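Local coordinates for protein putative nucleotide-diphospho-sugar transferase (Desulfovibrio desulfuricans subsp. desulfuricans, PDB 3CGX) that probably transfers a sugar from a nucleotide-diphosphate donor, as in related GT-A glycosyltransferases, though its substrates are not established, at residues D159-G164 and V173-R178. Residues are numbered along the deposited sequence; the frame is centred on the assembly and turned at random.
Sequences DGIRWG and VEKMRR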
ATOM      1  N   ASP A 159     -18.102  -0.531   4.109  1.00 31.75           N
ATOM      2  CA  ASP A 159     -19.012  -0.359   5.236  1.00 33.08           C
ATOM      3  C   ASP A 159     -19.222  -1.646   5.994  1.00 35.66           C
ATOM      4  O   ASP A 159     -19.428  -2.717   5.424  1.00 37.23           O
ATOM      5  CB  ASP A 159     -20.363   0.193   4.778  1.00 32.61           C
ATOM      6  CG  ASP A 159     -20.271   1.608   4.277  1.00 30.21           C
ATOM      7  OD1 ASP A 159     -19.255   2.276   4.544  1.00 30.75           O
ATOM      8  OD2 ASP A 159     -21.226   2.076   3.624  1.00 32.79           O
ATOM      9  N   GLY A 160     -19.184  -1.519   7.307  1.00 38.80           N
ATOM     10  CA  GLY A 160     -19.523  -2.626   8.168  1.00 40.08           C
ATOM     11  C   GLY A 160     -18.418  -3.639   8.253  1.00 40.91           C
ATOM     12  O   GLY A 160     -18.660  -4.778   8.632  1.00 42.37           O
ATOM     13  N   ILE A 161     -17.209  -3.243   7.872  1.00 41.84           N
ATOM     14  CA  ILE A 161     -16.065  -4.131   8.048  1.00 41.41           C
ATOM     15  C   ILE A 161     -15.548  -3.902   9.461  1.00 41.48           C
ATOM     16  O   ILE A 161     -15.561  -2.790   9.977  1.00 39.81           O
ATOM     17  CB  ILE A 161     -14.923  -3.980   6.978  1.00 42.01           C
ATOM     18  CG1 ILE A 161     -15.037  -5.043   5.867  1.00 45.65           C
ATOM     19  CG2 ILE A 161     -13.566  -4.236   7.630  1.00 36.78           C
ATOM     20  CD1 ILE A 161     -16.130  -4.887   4.825  1.00 32.11           C
ATOM     21  N   ARG A 162     -15.124  -4.982  10.094  1.00 44.52           N
ATOM     22  CA  ARG A 162     -14.559  -4.925  11.445  1.00 47.18           C
ATOM     23  C   ARG A 162     -13.064  -4.653  11.373  1.00 46.98           C
ATOM     24  O   ARG A 162     -12.268  -5.556  11.582  1.00 48.46           O
ATOM     25  CB  ARG A 162     -14.808  -6.248  12.195  1.00 48.74           C
ATOM     26  N   TRP A 163     -12.690  -3.401  11.104  1.00 47.40           N
ATOM     27  CA  TRP A 163     -11.271  -3.055  10.891  1.00 48.48           C
ATOM     28  C   TRP A 163     -10.484  -3.456  12.129  1.00 50.41           C
ATOM     29  O   TRP A 163     -10.867  -3.138  13.250  1.00 51.67           O
ATOM     30  CB  TRP A 163     -11.081  -1.567  10.492  1.00 47.03           C
ATOM     31  CG  TRP A 163     -11.923  -1.272   9.292  1.00 42.84           C
ATOM     32  CD1 TRP A 163     -13.143  -0.639   9.279  1.00 39.64           C
ATOM     33  CD2 TRP A 163     -11.678  -1.702   7.933  1.00 40.50           C
ATOM     34  NE1 TRP A 163     -13.662  -0.630   7.990  1.00 44.32           N
ATOM     35  CE2 TRP A 163     -12.776  -1.250   7.145  1.00 35.15           C
ATOM     36  CE3 TRP A 163     -10.622  -2.375   7.299  1.00 35.71           C
ATOM     37  CZ2 TRP A 163     -12.896  -1.532   5.776  1.00 35.83           C
ATOM     38  CZ3 TRP A 163     -10.717  -2.617   5.914  1.00 36.86           C
ATOM     39  CH2 TRP A 163     -11.837  -2.162   5.167  1.00 34.55           C
ATOM     40  N   GLY A 164      -9.416  -4.216  11.899  1.00 52.85           N
ATOM     41  CA  GLY A 164      -8.519  -4.689  12.958  1.00 52.88           C
ATOM     42  C   GLY A 164      -9.055  -5.769  13.887  1.00 52.59           C
ATOM     43  O   GLY A 164      -8.339  -6.204  14.806  1.00 50.20           O
ATOM     44  N   VAL A 173     -14.864  -9.581  -0.488  1.00 26.30           N
ATOM     45  CA  VAL A 173     -15.116 -10.246  -1.766  1.00 30.05           C
ATOM     46  C   VAL A 173     -16.571 -10.705  -1.769  1.00 30.88           C
ATOM     47  O   VAL A 173     -17.216 -10.739  -2.801  1.00 30.73           O
ATOM     48  CB  VAL A 173     -14.134 -11.407  -2.053  1.00 29.94           C
ATOM     49  CG1 VAL A 173     -12.741 -10.858  -2.416  1.00 31.41           C
ATOM     50  CG2 VAL A 173     -14.037 -12.349  -0.887  1.00 39.69           C
ATOM     51  N   GLU A 174     -17.087 -10.967  -0.574  1.00 31.96           N
ATOM     52  CA  GLU A 174     -18.489 -11.385  -0.411  1.00 31.83           C
ATOM     53  C   GLU A 174     -19.417 -10.203  -0.766  1.00 32.95           C
ATOM     54  O   GLU A 174     -20.340 -10.362  -1.561  1.00 36.35           O
ATOM     55  CB  GLU A 174     -18.746 -11.918   1.003  1.00 31.82           C
ATOM     56  N   LYS A 175     -19.141  -9.020  -0.212  1.00 32.19           N
ATOM     57  CA  LYS A 175     -19.908  -7.805  -0.534  1.00 32.06           C
ATOM     58  C   LYS A 175     -19.823  -7.505  -2.024  1.00 32.15           C
ATOM     59  O   LYS A 175     -20.796  -7.065  -2.629  1.00 30.57           O
ATOM     60  CB  LYS A 175     -19.429  -6.599   0.284  1.00 31.50           C
ATOM     61  CG  LYS A 175     -19.942  -6.589   1.729  1.00 39.56           C
ATOM     62  CD  LYS A 175     -19.171  -5.659   2.662  1.00 48.14           C
ATOM     63  CE  LYS A 175     -19.970  -5.451   3.973  1.00 54.88           C
ATOM     64  NZ  LYS A 175     -19.088  -4.942   5.073  1.00 63.69           N
HETATM   65  N   MSE A 176     -18.662  -7.767  -2.639  1.00 32.19           N
HETATM   66  CA  MSE A 176     -18.530  -7.536  -4.097  1.00 29.97           C
HETATM   67  C   MSE A 176     -19.388  -8.502  -4.898  1.00 29.40           C
HETATM   68  O   MSE A 176     -19.982  -8.121  -5.904  1.00 28.96           O
HETATM   69  CB  MSE A 176     -17.081  -7.628  -4.549  1.00 29.14           C
HETATM   70  CG  MSE A 176     -16.250  -6.522  -3.934  1.00 27.86           C
HETATM   71 SE   MSE A 176     -14.387  -6.523  -4.566  0.75 34.18          SE
HETATM   72  CE  MSE A 176     -13.646  -8.117  -3.803  1.00 35.29           C
ATOM     73  N   ARG A 177     -19.440  -9.750  -4.453  1.00 30.24           N
ATOM     74  CA  ARG A 177     -20.238 -10.772  -5.121  1.00 33.27           C
ATOM     75  C   ARG A 177     -21.710 -10.369  -4.985  1.00 35.05           C
ATOM     76  O   ARG A 177     -22.469 -10.369  -5.940  1.00 35.13           O
ATOM     77  CB  ARG A 177     -20.013 -12.163  -4.502  1.00 31.85           C
ATOM     78  N   ARG A 178     -22.101  -9.998  -3.777  1.00 38.31           N
ATOM     79  CA  ARG A 178     -23.496  -9.616  -3.535  1.00 40.67           C
ATOM     80  C   ARG A 178     -23.873  -8.363  -4.364  1.00 40.02           C
ATOM     81  O   ARG A 178     -25.056  -8.078  -4.576  1.00 39.38           O
ATOM     82  CB  ARG A 178     -23.740  -9.384  -2.031  1.00 43.08           C
ATOM     83  CG  ARG A 178     -23.618 -10.650  -1.142  1.00 47.92           C
ATOM     84  CD  ARG A 178     -23.636 -10.315   0.370  1.00 51.82           C
TER
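Asp159 meets Lys175 through its backbone, and the pair illustrates how one long side chain can span the space between a loop and a helix whose backbones stay apart: even their nearest CA atoms, those of Asp159 and Lys175, are 9.5 Å from each other. The lysine reaches toward the Asp159 carbonyl, but Asp159 O and Lys175 NZ are modelled too close together for a bond to be read from them, and the exact place of the amine is doubtful. The Asp159 carboxylate turns away instead, where OD1 forms a salt bridge with Lys92. At Gly160 the backbone bends with a positive phi of 77°, and its carbonyl carbon C comes near the doubtful amine. Ile161 then supplies the apolar side of the contact. Its CD1 methyl is 3.8 Å from Lys175 CD, a van der Waals approach in which the two side chains run askew. In Lys175, CG stands anti to the carbonyl carbon (chi1 -78°), and beyond it the chain is extended, which carries the side chain to the loop. The other branch of Ile161 faces away from the helix: CG2 sits over the centre of the Trp163 ring, 3.0 Å above its plane. With only 116 Å² buried, this is surface packing between the loop after strand 143-149 and helix 169-178, whose Met176 packs on strand 133-137 of the mixed sheet, consistent with the alpha/beta fold of GT-A glycosyltransferases.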